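Local coordinates for conserved hypothetical protein, putative anti-sigma factor (Parabacteroides distasonis, PDB 4M0N) that probably acts as an anti-sigma factor of the FecR family, antagonising a sigma factor from the membrane, at residues G46-Y51 with E63-A68; T21-N26 with V41-G46; V82-A87 with F96-Y101; E67-V72 with K151-L156. The protein carries 1 engineered substitution. All blocks are in the same frame, centred on the assembly; numbering follows the deposited sequence. Where two conformers were deposited one is given.

Interaction 1: residues G46-Y51 with E63-A68. With MG (magnesium ion), chain B.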
loop_
_atom_site.group_PDB
_atom_site.type_symbol
_atom_site.label_atom_id
_atom_site.label_comp_id
_atom_site.label_asym_id
_atom_site.label_seq_id
_atom_site.Cartn_x
_atom_site.Cartn_y
_atom_site.Cartn_z
ATOM N N GLY A 46 5.525 6.640 5.076
ATOM C CA GLY A 46 6.685 6.161 4.319
ATOM C C GLY A 46 6.671 6.462 2.846
ATOM O O GLY A 46 7.506 5.933 2.076
ATOM N N THR A 47 5.696 7.257 2.434
ATOM C CA THR A 47 5.437 7.520 1.020
ATOM C C THR A 47 5.959 8.848 0.550
ATOM O O THR A 47 5.959 9.825 1.293
ATOM C CB THR A 47 3.934 7.472 0.790
ATOM O OG1 THR A 47 3.473 6.197 1.230
ATOM C CG2 THR A 47 3.559 7.725 -0.632
ATOM N N VAL A 48 6.364 8.864 -0.715
ATOM C CA VAL A 48 6.781 10.078 -1.416
ATOM C C VAL A 48 5.960 10.231 -2.667
ATOM O O VAL A 48 5.735 9.232 -3.381
ATOM C CB VAL A 48 8.235 10.003 -1.887
ATOM C CG1 VAL A 48 8.672 11.366 -2.416
ATOM C CG2 VAL A 48 9.136 9.514 -0.781
ATOM N N MET A 49 5.510 11.461 -2.923
ATOM C CA MET A 49 4.818 11.794 -4.135
ATOM C C MET A 49 5.334 13.130 -4.705
ATOM O O MET A 49 5.548 14.106 -3.966
ATOM C CB MET A 49 3.287 11.813 -3.935
ATOM C CG MET A 49 2.530 12.186 -5.202
ATOM S SD MET A 49 0.736 12.088 -5.041
ATOM C CE MET A 49 0.399 13.473 -3.981
ATOM N N ARG A 50 5.502 13.148 -6.024
ATOM C CA ARG A 50 6.006 14.289 -6.782
ATOM C C ARG A 50 4.920 14.678 -7.764
ATOM O O ARG A 50 4.384 13.819 -8.479
ATOM C CB ARG A 50 7.273 13.787 -7.523
ATOM C CG ARG A 50 8.358 14.720 -7.953
ATOM C CD ARG A 50 9.505 13.835 -8.488
ATOM N NE ARG A 50 10.117 13.083 -7.384
ATOM C CZ ARG A 50 10.137 11.763 -7.190
ATOM N NH1 ARG A 50 9.598 10.898 -8.041
ATOM N NH2 ARG A 50 10.727 11.305 -6.086
ATOM N N TYR A 51 4.563 15.961 -7.783
ATOM C CA TYR A 51 3.494 16.460 -8.652
ATOM C C TYR A 51 3.805 17.899 -8.993
ATOM O O TYR A 51 4.571 18.557 -8.264
ATOM C CB TYR A 51 2.126 16.327 -7.973
ATOM C CG TYR A 51 1.978 17.094 -6.657
ATOM C CD1 TYR A 51 2.344 16.513 -5.463
ATOM C CD2 TYR A 51 1.414 18.366 -6.621
ATOM C CE1 TYR A 51 2.213 17.177 -4.258
ATOM C CE2 TYR A 51 1.263 19.045 -5.410
ATOM C CZ TYR A 51 1.655 18.427 -4.229
ATOM O OH TYR A 51 1.538 19.049 -3.000
ATOM N N GLU A 63 4.111 11.136 -9.775
ATOM C CA GLU A 63 5.027 10.025 -9.517
ATOM C C GLU A 63 4.952 9.706 -8.055
ATOM O O GLU A 63 4.891 10.609 -7.219
ATOM C CB GLU A 63 6.478 10.360 -9.897
ATOM C CG GLU A 63 6.727 10.453 -11.396
ATOM C CD GLU A 63 8.170 10.820 -11.727
ATOM O OE1 GLU A 63 8.904 11.261 -10.834
ATOM O OE2 GLU A 63 8.550 10.690 -12.899
ATOM N N MET A 64 4.917 8.420 -7.721
ATOM C CA MET A 64 4.776 8.043 -6.357
ATOM C C MET A 64 5.538 6.774 -6.053
ATOM O O MET A 64 5.631 5.874 -6.886
ATOM C CB MET A 64 3.283 7.862 -6.048
ATOM C CG MET A 64 2.993 7.675 -4.580
ATOM S SD MET A 64 2.953 5.976 -3.982
ATOM C CE MET A 64 1.533 5.382 -4.911
ATOM N N GLU A 65 6.109 6.723 -4.862
ATOM C CA GLU A 65 6.677 5.534 -4.290
ATOM C C GLU A 65 6.204 5.430 -2.853
ATOM O O GLU A 65 6.324 6.399 -2.070
ATOM C CB GLU A 65 8.207 5.598 -4.388
ATOM C CG GLU A 65 8.929 4.386 -3.853
ATOM C CD GLU A 65 9.138 4.472 -2.362
ATOM O OE1 GLU A 65 9.722 5.489 -1.870
ATOM O OE2 GLU A 65 8.743 3.528 -1.683
ATOM N N GLY A 66 5.592 4.295 -2.521
ATOM C CA GLY A 66 4.923 4.102 -1.229
ATOM C C GLY A 66 3.490 3.717 -1.477
ATOM O O GLY A 66 3.194 3.064 -2.481
ATOM N N GLU A 67 2.583 4.174 -0.616
ATOM C CA GLU A 67 1.166 3.844 -0.744
ATOM C C GLU A 67 0.309 5.066 -0.661
ATOM O O GLU A 67 0.501 5.910 0.226
ATOM C CB GLU A 67 0.764 2.829 0.344
ATOM C CG GLU A 67 -0.745 2.533 0.278
ATOM C CD GLU A 67 -1.151 1.415 1.200
ATOM O OE1 GLU A 67 -0.565 1.272 2.327
ATOM O OE2 GLU A 67 -2.052 0.626 0.803
ATOM N N ALA A 68 -0.614 5.210 -1.622
ATOM C CA ALA A 68 -1.527 6.341 -1.631
ATOM C C ALA A 68 -2.862 5.914 -2.176
ATOM O O ALA A 68 -2.939 5.042 -3.039
ATOM C CB ALA A 68 -0.962 7.464 -2.498
HETATM MG MG MG B . 9.382 5.062 2.183
HETATM O O HOH W 1 9.909 6.318 0.710
HETATM O O HOH W 2 9.038 3.524 0.896
HETATM O O HOH W 3 9.947 6.519 3.667
HETATM O O HOH W 4 11.409 4.297 2.386
HETATM O O HOH W 5 8.834 3.829 3.719
#

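Interaction 2: residues T21-N26 with V41-G46. With MG (magnesium ion), chain B.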
loop_
_atom_site.group_PDB
_atom_site.type_symbol
_atom_site.label_atom_id
_atom_site.label_comp_id
_atom_site.label_asym_id
_atom_site.label_seq_id
_atom_site.Cartn_x
_atom_site.Cartn_y
_atom_site.Cartn_z
ATOM N N THR A 21 6.729 19.828 -7.062
ATOM C CA THR A 21 6.915 19.715 -5.647
ATOM C C THR A 21 6.827 18.275 -5.236
ATOM O O THR A 21 6.303 17.408 -5.952
ATOM C CB THR A 21 5.941 20.548 -4.813
ATOM O OG1 THR A 21 6.443 20.642 -3.464
ATOM C CG2 THR A 21 4.563 19.935 -4.801
ATOM N N GLU A 22 7.330 18.046 -4.040
ATOM C CA GLU A 22 7.401 16.723 -3.541
ATOM C C GLU A 22 7.043 16.722 -2.083
ATOM O O GLU A 22 7.540 17.555 -1.291
ATOM C CB GLU A 22 8.830 16.231 -3.735
ATOM C CG GLU A 22 9.023 14.798 -3.387
ATOM C CD GLU A 22 10.393 14.287 -3.829
ATOM O OE1 GLU A 22 10.766 14.399 -5.018
ATOM O OE2 GLU A 22 11.063 13.723 -2.969
ATOM N N ILE A 23 6.182 15.790 -1.717
ATOM C CA ILE A 23 5.872 15.595 -0.329
ATOM C C ILE A 23 6.188 14.192 0.071
ATOM O O ILE A 23 6.101 13.252 -0.733
ATOM C CB ILE A 23 4.406 15.922 -0.017
ATOM C CG1 ILE A 23 3.452 15.060 -0.825
ATOM C CG2 ILE A 23 4.142 17.381 -0.326
ATOM C CD1 ILE A 23 2.003 15.454 -0.616
ATOM N N SER A 24 6.565 14.062 1.328
ATOM C CA SER A 24 6.866 12.787 1.884
ATOM C C SER A 24 6.185 12.707 3.224
ATOM O O SER A 24 5.855 13.741 3.844
ATOM C CB SER A 24 8.371 12.622 1.997
ATOM O OG SER A 24 8.878 13.340 3.064
ATOM N N VAL A 25 5.974 11.477 3.657
ATOM C CA VAL A 25 5.263 11.167 4.877
ATOM C C VAL A 25 6.160 10.301 5.720
ATOM O O VAL A 25 6.665 9.270 5.263
ATOM C CB VAL A 25 3.959 10.412 4.570
ATOM C CG1 VAL A 25 3.134 10.245 5.824
ATOM C CG2 VAL A 25 3.157 11.167 3.504
ATOM N N ASN A 26 6.392 10.724 6.941
ATOM C CA ASN A 26 7.203 9.945 7.850
ATOM C C ASN A 26 6.506 8.684 8.283
ATOM O O ASN A 26 5.261 8.561 8.218
ATOM C CB ASN A 26 7.497 10.757 9.102
ATOM C CG ASN A 26 8.374 11.955 8.829
ATOM O OD1 ASN A 26 9.241 11.917 7.970
ATOM N ND2 ASN A 26 8.145 13.021 9.565
ATOM N N VAL A 41 -5.589 13.077 -2.652
ATOM C CA VAL A 41 -4.685 11.985 -2.444
ATOM C C VAL A 41 -4.408 11.839 -0.945
ATOM O O VAL A 41 -4.034 12.824 -0.278
ATOM C CB VAL A 41 -3.317 12.219 -3.138
ATOM C CG1 VAL A 41 -2.473 10.963 -3.037
ATOM C CG2 VAL A 41 -3.503 12.679 -4.609
ATOM N N HIS A 42 -4.616 10.646 -0.427
ATOM C CA HIS A 42 -4.218 10.294 0.948
ATOM C C HIS A 42 -2.940 9.485 0.851
ATOM O O HIS A 42 -2.899 8.478 0.119
ATOM C CB HIS A 42 -5.256 9.413 1.585
ATOM C CG HIS A 42 -6.524 10.106 1.948
ATOM N ND1 HIS A 42 -7.483 10.445 1.017
ATOM C CD2 HIS A 42 -7.028 10.450 3.154
ATOM C CE1 HIS A 42 -8.508 11.012 1.632
ATOM N NE2 HIS A 42 -8.264 11.014 2.930
ATOM N N LEU A 43 -1.899 9.915 1.581
ATOM C CA LEU A 43 -0.594 9.272 1.528
ATOM C C LEU A 43 -0.321 8.562 2.834
ATOM O O LEU A 43 -0.438 9.158 3.901
ATOM C CB LEU A 43 0.493 10.304 1.279
ATOM C CG LEU A 43 0.443 10.999 -0.068
ATOM C CD1 LEU A 43 -0.455 12.220 -0.025
ATOM C CD2 LEU A 43 1.871 11.378 -0.426
ATOM N N ASN A 44 0.047 7.284 2.750
ATOM C CA ASN A 44 0.326 6.477 3.931
ATOM C C ASN A 44 1.773 6.702 4.364
ATOM O O ASN A 44 2.580 7.263 3.623
ATOM C CB ASN A 44 0.067 5.022 3.632
ATOM C CG ASN A 44 -0.184 4.192 4.889
ATOM O OD1 ASN A 44 -0.211 4.736 6.011
ATOM N ND2 ASN A 44 -0.367 2.887 4.707
ATOM N N ALA A 45 2.070 6.272 5.579
ATOM C CA ALA A 45 3.382 6.348 6.182
ATOM C C ALA A 45 4.470 5.849 5.243
ATOM O O ALA A 45 4.345 4.772 4.654
ATOM C CB ALA A 45 3.390 5.463 7.450
ATOM N N GLY A 46 5.525 6.640 5.076
ATOM C CA GLY A 46 6.685 6.161 4.319
ATOM C C GLY A 46 6.671 6.462 2.846
ATOM O O GLY A 46 7.506 5.933 2.076
HETATM MG MG MG B . 9.382 5.062 2.183
HETATM O O HOH W 1 9.909 6.318 0.710
HETATM O O HOH W 2 9.038 3.524 0.896
HETATM O O HOH W 3 9.947 6.519 3.667
HETATM O O HOH W 4 11.409 4.297 2.386
HETATM O O HOH W 5 8.834 3.829 3.719
#

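Interaction 3: residues V82-A87 with F96-Y101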
loop_
_atom_site.group_PDB
_atom_site.type_symbol
_atom_site.label_atom_id
_atom_site.label_comp_id
_atom_site.label_asym_id
_atom_site.label_seq_id
_atom_site.Cartn_x
_atom_site.Cartn_y
_atom_site.Cartn_z
ATOM N N VAL A 82 -0.828 7.760 -12.369
ATOM C CA VAL A 82 0.055 7.581 -11.223
ATOM C C VAL A 82 1.206 6.706 -11.721
ATOM O O VAL A 82 1.010 5.541 -12.058
ATOM C CB VAL A 82 -0.641 6.902 -10.045
ATOM C CG1 VAL A 82 0.391 6.637 -8.930
ATOM C CG2 VAL A 82 -1.812 7.735 -9.548
ATOM N N ARG A 83 2.387 7.288 -11.778
ATOM C CA ARG A 83 3.573 6.603 -12.270
ATOM C C ARG A 83 4.396 6.087 -11.116
ATOM O O ARG A 83 4.941 6.854 -10.298
ATOM C CB ARG A 83 4.419 7.535 -13.133
ATOM C CG ARG A 83 5.749 6.942 -13.601
ATOM C CD ARG A 83 6.213 7.645 -14.864
ATOM N NE ARG A 83 5.290 7.382 -15.952
ATOM C CZ ARG A 83 5.145 8.139 -17.033
ATOM N NH1 ARG A 83 5.911 9.212 -17.228
ATOM N NH2 ARG A 83 4.254 7.786 -17.959
ATOM N N THR A 84 4.457 4.770 -11.058
ATOM C CA THR A 84 5.322 4.077 -10.155
ATOM C C THR A 84 6.402 3.341 -10.939
ATOM O O THR A 84 6.328 3.171 -12.159
ATOM C CB THR A 84 4.568 3.068 -9.302
ATOM O OG1 THR A 84 4.198 1.942 -10.113
ATOM C CG2 THR A 84 3.358 3.683 -8.664
ATOM N N ARG A 85 7.416 2.917 -10.213
ATOM C CA ARG A 85 8.498 2.220 -10.862
ATOM C C ARG A 85 7.983 1.029 -11.673
ATOM O O ARG A 85 8.479 0.788 -12.773
ATOM C CB ARG A 85 9.542 1.769 -9.846
ATOM C CG ARG A 85 10.768 1.124 -10.500
ATOM C CD ARG A 85 11.730 0.514 -9.481
ATOM N NE ARG A 85 11.147 -0.576 -8.683
ATOM C CZ ARG A 85 11.100 -1.867 -9.028
ATOM N NH1 ARG A 85 11.600 -2.298 -10.184
ATOM N NH2 ARG A 85 10.546 -2.750 -8.200
ATOM N N GLN A 86 7.023 0.292 -11.112
ATOM C CA GLN A 86 6.548 -0.966 -11.671
ATOM C C GLN A 86 5.504 -0.787 -12.776
ATOM O O GLN A 86 5.334 -1.672 -13.620
ATOM C CB GLN A 86 5.938 -1.798 -10.566
ATOM C CG GLN A 86 6.930 -2.161 -9.467
ATOM C CD GLN A 86 6.811 -1.278 -8.233
ATOM O OE1 GLN A 86 6.477 -0.074 -8.317
ATOM N NE2 GLN A 86 7.123 -1.864 -7.073
ATOM N N ALA A 87 4.772 0.325 -12.713
ATOM C CA ALA A 87 3.544 0.440 -13.484
ATOM C C ALA A 87 3.057 1.840 -13.533
ATOM O O ALA A 87 3.242 2.614 -12.600
ATOM C CB ALA A 87 2.443 -0.393 -12.846
ATOM N N PHE A 96 -8.924 4.778 -6.190
ATOM C CA PHE A 96 -8.138 3.551 -6.139
ATOM C C PHE A 96 -6.926 3.714 -5.256
ATOM O O PHE A 96 -6.417 4.838 -5.068
ATOM C CB PHE A 96 -7.691 3.148 -7.536
ATOM C CG PHE A 96 -6.927 4.236 -8.247
ATOM C CD1 PHE A 96 -7.593 5.272 -8.889
ATOM C CD2 PHE A 96 -5.550 4.230 -8.257
ATOM C CE1 PHE A 96 -6.884 6.299 -9.498
ATOM C CE2 PHE A 96 -4.829 5.279 -8.849
ATOM C CZ PHE A 96 -5.511 6.299 -9.495
ATOM N N ASN A 97 -6.494 2.575 -4.710
ATOM C CA ASN A 97 -5.279 2.474 -3.913
ATOM C C ASN A 97 -4.123 1.924 -4.706
ATOM O O ASN A 97 -4.260 0.974 -5.453
ATOM C CB ASN A 97 -5.526 1.501 -2.744
ATOM C CG ASN A 97 -4.565 1.691 -1.604
ATOM O OD1 ASN A 97 -4.689 2.651 -0.819
ATOM N ND2 ASN A 97 -3.655 0.727 -1.433
ATOM N N VAL A 98 -2.949 2.530 -4.516
ATOM C CA VAL A 98 -1.716 2.035 -5.108
ATOM C C VAL A 98 -0.746 1.836 -3.963
ATOM O O VAL A 98 -0.386 2.778 -3.261
ATOM C CB VAL A 98 -1.109 3.047 -6.088
ATOM C CG1 VAL A 98 0.129 2.484 -6.693
ATOM C CG2 VAL A 98 -2.113 3.428 -7.177
ATOM N N LYS A 99 -0.377 0.585 -3.767
ATOM C CA LYS A 99 0.576 0.231 -2.707
ATOM C C LYS A 99 1.818 -0.245 -3.400
ATOM O O LYS A 99 1.847 -1.353 -3.977
ATOM C CB LYS A 99 0.013 -0.830 -1.789
ATOM C CG LYS A 99 0.943 -1.092 -0.623
ATOM C CD LYS A 99 0.369 -2.110 0.304
ATOM C CE LYS A 99 1.346 -2.334 1.449
ATOM N NZ LYS A 99 0.634 -3.157 2.450
ATOM N N ALA A 100 2.881 0.559 -3.347
ATOM C CA ALA A 100 4.095 0.329 -4.159
ATOM C C ALA A 100 5.330 0.808 -3.420
ATOM O O ALA A 100 6.074 1.623 -3.895
ATOM C CB ALA A 100 3.972 1.011 -5.525
ATOM N N TYR A 101 5.503 0.306 -2.221
ATOM C CA TYR A 101 6.680 0.629 -1.420
ATOM C C TYR A 101 7.881 -0.066 -2.069
ATOM O O TYR A 101 7.881 -1.290 -2.333
ATOM C CB TYR A 101 6.532 0.146 0.026
ATOM C CG TYR A 101 5.564 0.939 0.842
ATOM C CD1 TYR A 101 5.935 2.138 1.440
ATOM C CD2 TYR A 101 4.265 0.499 1.019
ATOM C CE1 TYR A 101 5.048 2.876 2.203
ATOM C CE2 TYR A 101 3.392 1.216 1.790
ATOM C CZ TYR A 101 3.767 2.401 2.361
ATOM O OH TYR A 101 2.872 3.084 3.130
HETATM O O HOH W 6 7.439 1.603 -6.289
#

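Interaction 4: residues E67-V72 with K151-L156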
loop_
_atom_site.group_PDB
_atom_site.type_symbol
_atom_site.label_atom_id
_atom_site.label_comp_id
_atom_site.label_asym_id
_atom_site.label_seq_id
_atom_site.Cartn_x
_atom_site.Cartn_y
_atom_site.Cartn_z
ATOM N N GLU A 67 2.583 4.174 -0.616
ATOM C CA GLU A 67 1.166 3.844 -0.744
ATOM C C GLU A 67 0.309 5.066 -0.661
ATOM O O GLU A 67 0.501 5.910 0.226
ATOM C CB GLU A 67 0.764 2.829 0.344
ATOM C CG GLU A 67 -0.745 2.533 0.278
ATOM C CD GLU A 67 -1.151 1.415 1.200
ATOM O OE1 GLU A 67 -0.565 1.272 2.327
ATOM O OE2 GLU A 67 -2.052 0.626 0.803
ATOM N N ALA A 68 -0.614 5.210 -1.622
ATOM C CA ALA A 68 -1.527 6.341 -1.631
ATOM C C ALA A 68 -2.862 5.914 -2.176
ATOM O O ALA A 68 -2.939 5.042 -3.039
ATOM C CB ALA A 68 -0.962 7.464 -2.498
ATOM N N PHE A 69 -3.899 6.565 -1.661
ATOM C CA PHE A 69 -5.265 6.397 -2.168
ATOM C C PHE A 69 -5.601 7.677 -2.922
ATOM O O PHE A 69 -5.565 8.786 -2.346
ATOM C CB PHE A 69 -6.227 6.171 -1.023
ATOM C CG PHE A 69 -7.631 5.957 -1.482
ATOM C CD1 PHE A 69 -7.970 4.785 -2.127
ATOM C CD2 PHE A 69 -8.558 6.942 -1.336
ATOM C CE1 PHE A 69 -9.267 4.583 -2.594
ATOM C CE2 PHE A 69 -9.858 6.749 -1.800
ATOM C CZ PHE A 69 -10.192 5.585 -2.423
ATOM N N PHE A 70 -5.975 7.507 -4.184
ATOM C CA PHE A 70 -6.351 8.573 -5.081
ATOM C C PHE A 70 -7.860 8.601 -5.335
ATOM O O PHE A 70 -8.448 7.573 -5.666
ATOM C CB PHE A 70 -5.659 8.352 -6.421
ATOM C CG PHE A 70 -4.178 8.416 -6.343
ATOM C CD1 PHE A 70 -3.462 7.302 -5.959
ATOM C CD2 PHE A 70 -3.508 9.586 -6.656
ATOM C CE1 PHE A 70 -2.091 7.368 -5.856
ATOM C CE2 PHE A 70 -2.146 9.673 -6.555
ATOM C CZ PHE A 70 -1.436 8.553 -6.146
ATOM N N ASN A 71 -8.478 9.762 -5.166
ATOM C CA ASN A 71 -9.845 9.943 -5.616
ATOM C C ASN A 71 -9.772 10.970 -6.727
ATOM O O ASN A 71 -9.753 12.175 -6.476
ATOM C CB ASN A 71 -10.737 10.396 -4.476
ATOM C CG ASN A 71 -12.198 10.463 -4.871
ATOM O OD1 ASN A 71 -12.531 10.458 -6.028
ATOM N ND2 ASN A 71 -13.068 10.564 -3.889
ATOM N N VAL A 72 -9.675 10.466 -7.959
ATOM C CA VAL A 72 -9.413 11.298 -9.113
ATOM C C VAL A 72 -10.647 11.957 -9.697
ATOM O O VAL A 72 -11.583 11.289 -10.086
ATOM C CB VAL A 72 -8.674 10.513 -10.226
ATOM C CG1 VAL A 72 -8.489 11.397 -11.468
ATOM C CG2 VAL A 72 -7.331 10.043 -9.707
ATOM N N LYS A 151 -11.661 -2.618 2.528
ATOM C CA LYS A 151 -10.754 -3.180 3.527
ATOM C C LYS A 151 -9.302 -2.865 3.186
ATOM O O LYS A 151 -8.474 -2.570 4.084
ATOM C CB LYS A 151 -10.990 -4.674 3.664
ATOM C CG LYS A 151 -12.362 -5.005 4.248
ATOM C CD LYS A 151 -12.519 -6.503 4.436
ATOM C CE LYS A 151 -13.896 -6.930 4.944
ATOM N NZ LYS A 151 -14.441 -6.133 6.074
ATOM N N VAL A 152 -8.985 -2.892 1.894
ATOM C CA VAL A 152 -7.633 -2.551 1.418
ATOM C C VAL A 152 -7.245 -1.169 1.921
ATOM O O VAL A 152 -6.079 -0.954 2.303
ATOM C CB VAL A 152 -7.539 -2.609 -0.129
ATOM C CG1 VAL A 152 -6.199 -2.038 -0.647
ATOM C CG2 VAL A 152 -7.665 -4.035 -0.622
ATOM N N THR A 153 -8.210 -0.255 1.926
ATOM C CA THR A 153 -8.008 1.153 2.223
ATOM C C THR A 153 -8.408 1.492 3.661
ATOM O O THR A 153 -8.679 2.621 3.952
ATOM C CB THR A 153 -8.772 2.070 1.234
ATOM O OG1 THR A 153 -10.192 1.829 1.274
ATOM C CG2 THR A 153 -8.247 1.831 -0.177
ATOM N N ALA A 154 -8.422 0.483 4.528
ATOM C CA ALA A 154 -8.762 0.698 5.936
ATOM C C ALA A 154 -7.705 1.565 6.597
ATOM O O ALA A 154 -7.975 2.247 7.596
ATOM C CB ALA A 154 -8.857 -0.625 6.656
ATOM N N TRP A 155 -6.499 1.495 6.058
ATOM C CA TRP A 155 -5.412 2.327 6.542
ATOM C C TRP A 155 -5.781 3.807 6.641
ATOM O O TRP A 155 -5.303 4.496 7.520
ATOM C CB TRP A 155 -4.129 2.100 5.743
ATOM C CG TRP A 155 -4.097 2.649 4.329
ATOM C CD1 TRP A 155 -4.333 1.953 3.181
ATOM C CD2 TRP A 155 -3.783 3.994 3.928
ATOM N NE1 TRP A 155 -4.206 2.782 2.089
ATOM C CE2 TRP A 155 -3.870 4.043 2.521
ATOM C CE3 TRP A 155 -3.448 5.161 4.621
ATOM C CZ2 TRP A 155 -3.579 5.200 1.803
ATOM C CZ3 TRP A 155 -3.192 6.312 3.901
ATOM C CH2 TRP A 155 -3.270 6.322 2.511
ATOM N N LEU A 156 -6.654 4.284 5.754
ATOM C CA LEU A 156 -7.119 5.658 5.783
ATOM C C LEU A 156 -7.678 6.037 7.163
ATOM O O LEU A 156 -7.477 7.165 7.598
ATOM C CB LEU A 156 -8.225 5.862 4.732
ATOM C CG LEU A 156 -7.812 5.591 3.273
ATOM C CD1 LEU A 156 -9.015 5.584 2.336
ATOM C CD2 LEU A 156 -6.817 6.608 2.821
HETATM O O HOH W 7 -3.047 -1.736 1.386
#

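Interaction 1: residues G46-Y51 with E63-A68
G46 and E65 meet through a magnesium ion and its water shell. The carbonyl O of G46 binds the magnesium directly at 2.1 Å, and five waters complete six-fold coordination. Two of these waters donate to E65, one to OE1 and the other to OE2. The carboxylate is thus a second-shell ligand. E65 CG is anti to the backbone N (chi1 -178°), and the chain then bends at chi2 to bring the carboxylate up to the waters. E65 OE2 also accepts from the backbone N of Q102.

Strands 48-51 and 60-65 form an antiparallel hairpin in the FecR domain. V48 N to E65 O is 2.8 Å, and R50 N to E63 O is 2.9 Å. M49 and M64 form the non-hydrogen-bonded pair on the face turned to the second sheet, where M49 packs on L43 and M64 on V98. At G66 the chain turns a corner from one sheet into the other. T47 OG1 accepts E67 N at 2.9 Å in a nearly straight bond (166°). It also bonds N44 O, linking that loop to the corner.

On the other face of the hairpin, R50 NH1 reaches E63 OE1 at 2.9 Å. It comes from the anti side, with the guanidinium and carboxylate planes 78° apart. R50 NE pairs with E22. With G46 as its single protein ligand, the magnesium is probably held lightly, helped by the nearby negative charge of E65.

Interaction 2: residues T21-N26 with V41-G46
V25 points into the other segment and carries most of this contact. Its CG2 lies 3.6 Å from L43 CB, and its CB sits 3.6 Å from N44 O. With chi1 at -173°, CG1 turns away from the backbone N and comes to rest 3.9 Å from A45 CA. Two residues earlier, I23 CG1 and CD1 approach the CD2 methyl of L43. The two side chains cross at about a right angle. L43 was modelled in two conformers, so the methyl contact with I23 is less certain.

The backbones meet once by hydrogen bond. G46 N donates to V25 O at 2.9 Å, bent to 136° at the hydrogen and well above the carbonyl plane. Beside it, A45 CA makes a CA-H...O contact with N26 O at 3.5 Å.

Strand 21-24 is an edge strand of the mixed sheet of the FecR domain, and strand 40-43 belongs to the antiparallel sheet. The apolar side chains of I23, V25 and L43 fill the gap between these two layers, next to V33 and M49.

Further out, the loop N44-G46 is held by polar contacts, one internal and two to neighbouring parts of the chain. A45 N makes a weak bond to N44 OD1, while N44 ND2 donates to E67 OE1. A45 O accepts from the hydroxyl of Y101. G46 has a positive phi (91°), which probably helps turn its carbonyl O toward the bound magnesium.

Interaction 3: residues V82-A87 with F96-Y101
V82 sends its CG2 methyl to the rim of the F96 ring. It lies near the ring plane, 4.0 Å from CE2, so this is an edge contact. The two side chains approach from opposite directions. F96 CG sits between its own backbone N and carbonyl carbon (chi1 56°), and this brings the ring edge up to V82. The ring also meets that of F70.

Further along, T84 CG2 touches V98 CG1 at 4.0 Å and lies close to A100 CB. The polar branch of T84 is used elsewhere. Its OG1 donates to A87 O at 2.7 Å, in the carbonyl plane and on a lone pair. A87 O also accepts T84 N, so two bonds grip it and brace the tight turn through R85 and Q86.

Q86 folds back from this turn over A100, with OE1 3.9 Å from A100 CB. One water donates to both Q86 OE1 and A100 O, while Q86 NE2 reaches N137.

No direct hydrogen bond joins the segments. The hairpin of strands 80-83 and 88-91 belongs to one sheet and strand 94-100 to the other, so this is side-chain packing between two stacked beta-sheets of the FecR domain.

Interaction 4: residues E67-V72 with K151-L156
T153, W155 and L156 lie against E67 and F69 on strand 67-72, part of the antiparallel sheet of the FecR domain. They follow helix 149-152 on the way to the C-terminal part of the chain, and W155 and L156 lie in a short 3-10 segment. V152 takes part through water: one molecule donates to E67 OE2 at 2.6 Å and, over a longer 3.3 Å, to V152 O.

T153 is the first residue past the helix. Its CG2 methyl touches F69 CD1 at 3.6 Å, oblique to the ring. Its OG1 turns back to A149 O.

W155 brings the largest side chain. One face of the indole lies under the E67 carboxylate, with the two planes 33° apart and OE1 offset toward the rim. W155 NE1 is 3.3 Å from E67 OE2, but the angle is too poor for a hydrogen bond. NE1 donates instead to N97 OD1, and N97 ND2 donates to E67 OE2. N97 therefore ties the two groups together and helps fix the indole. At the ring edge, CZ2 comes 3.7 Å from F69 N, near the ring plane.

L156 closes the contact. F69 CG is anti to its backbone N (chi1 -178°), which extends the ring toward T153 and L156. The CD1 methyl of L156 sits over one face of that ring. L156 CD2 packs 3.9 Å from F69 CB and also lies over the rim of the indole face opposite E67.

Interactions 1, 2 and 3 lie in series along the FecR part of the chain. Interaction 2 closes before interaction 1 opens, and interaction 3 is nested in the long loop closed by interaction 4. Centres of interactions 1 and 2 are about 6 Å apart; they share G46 and the magnesium. Interaction 3 lies about 8 Å from interaction 1, and interaction 4 about 12 Å from each of the others. Strand 67-72 serves interactions 1 and 4 and runs between strands 40-43 and 94-100, which serve interactions 2 and 3. Interactions 2 and 3 pack the two sheets together. Interaction 1 pairs strands within one and carries the corner into the other. Interaction 4 packs the segment after helix 149-152 against the antiparallel sheet.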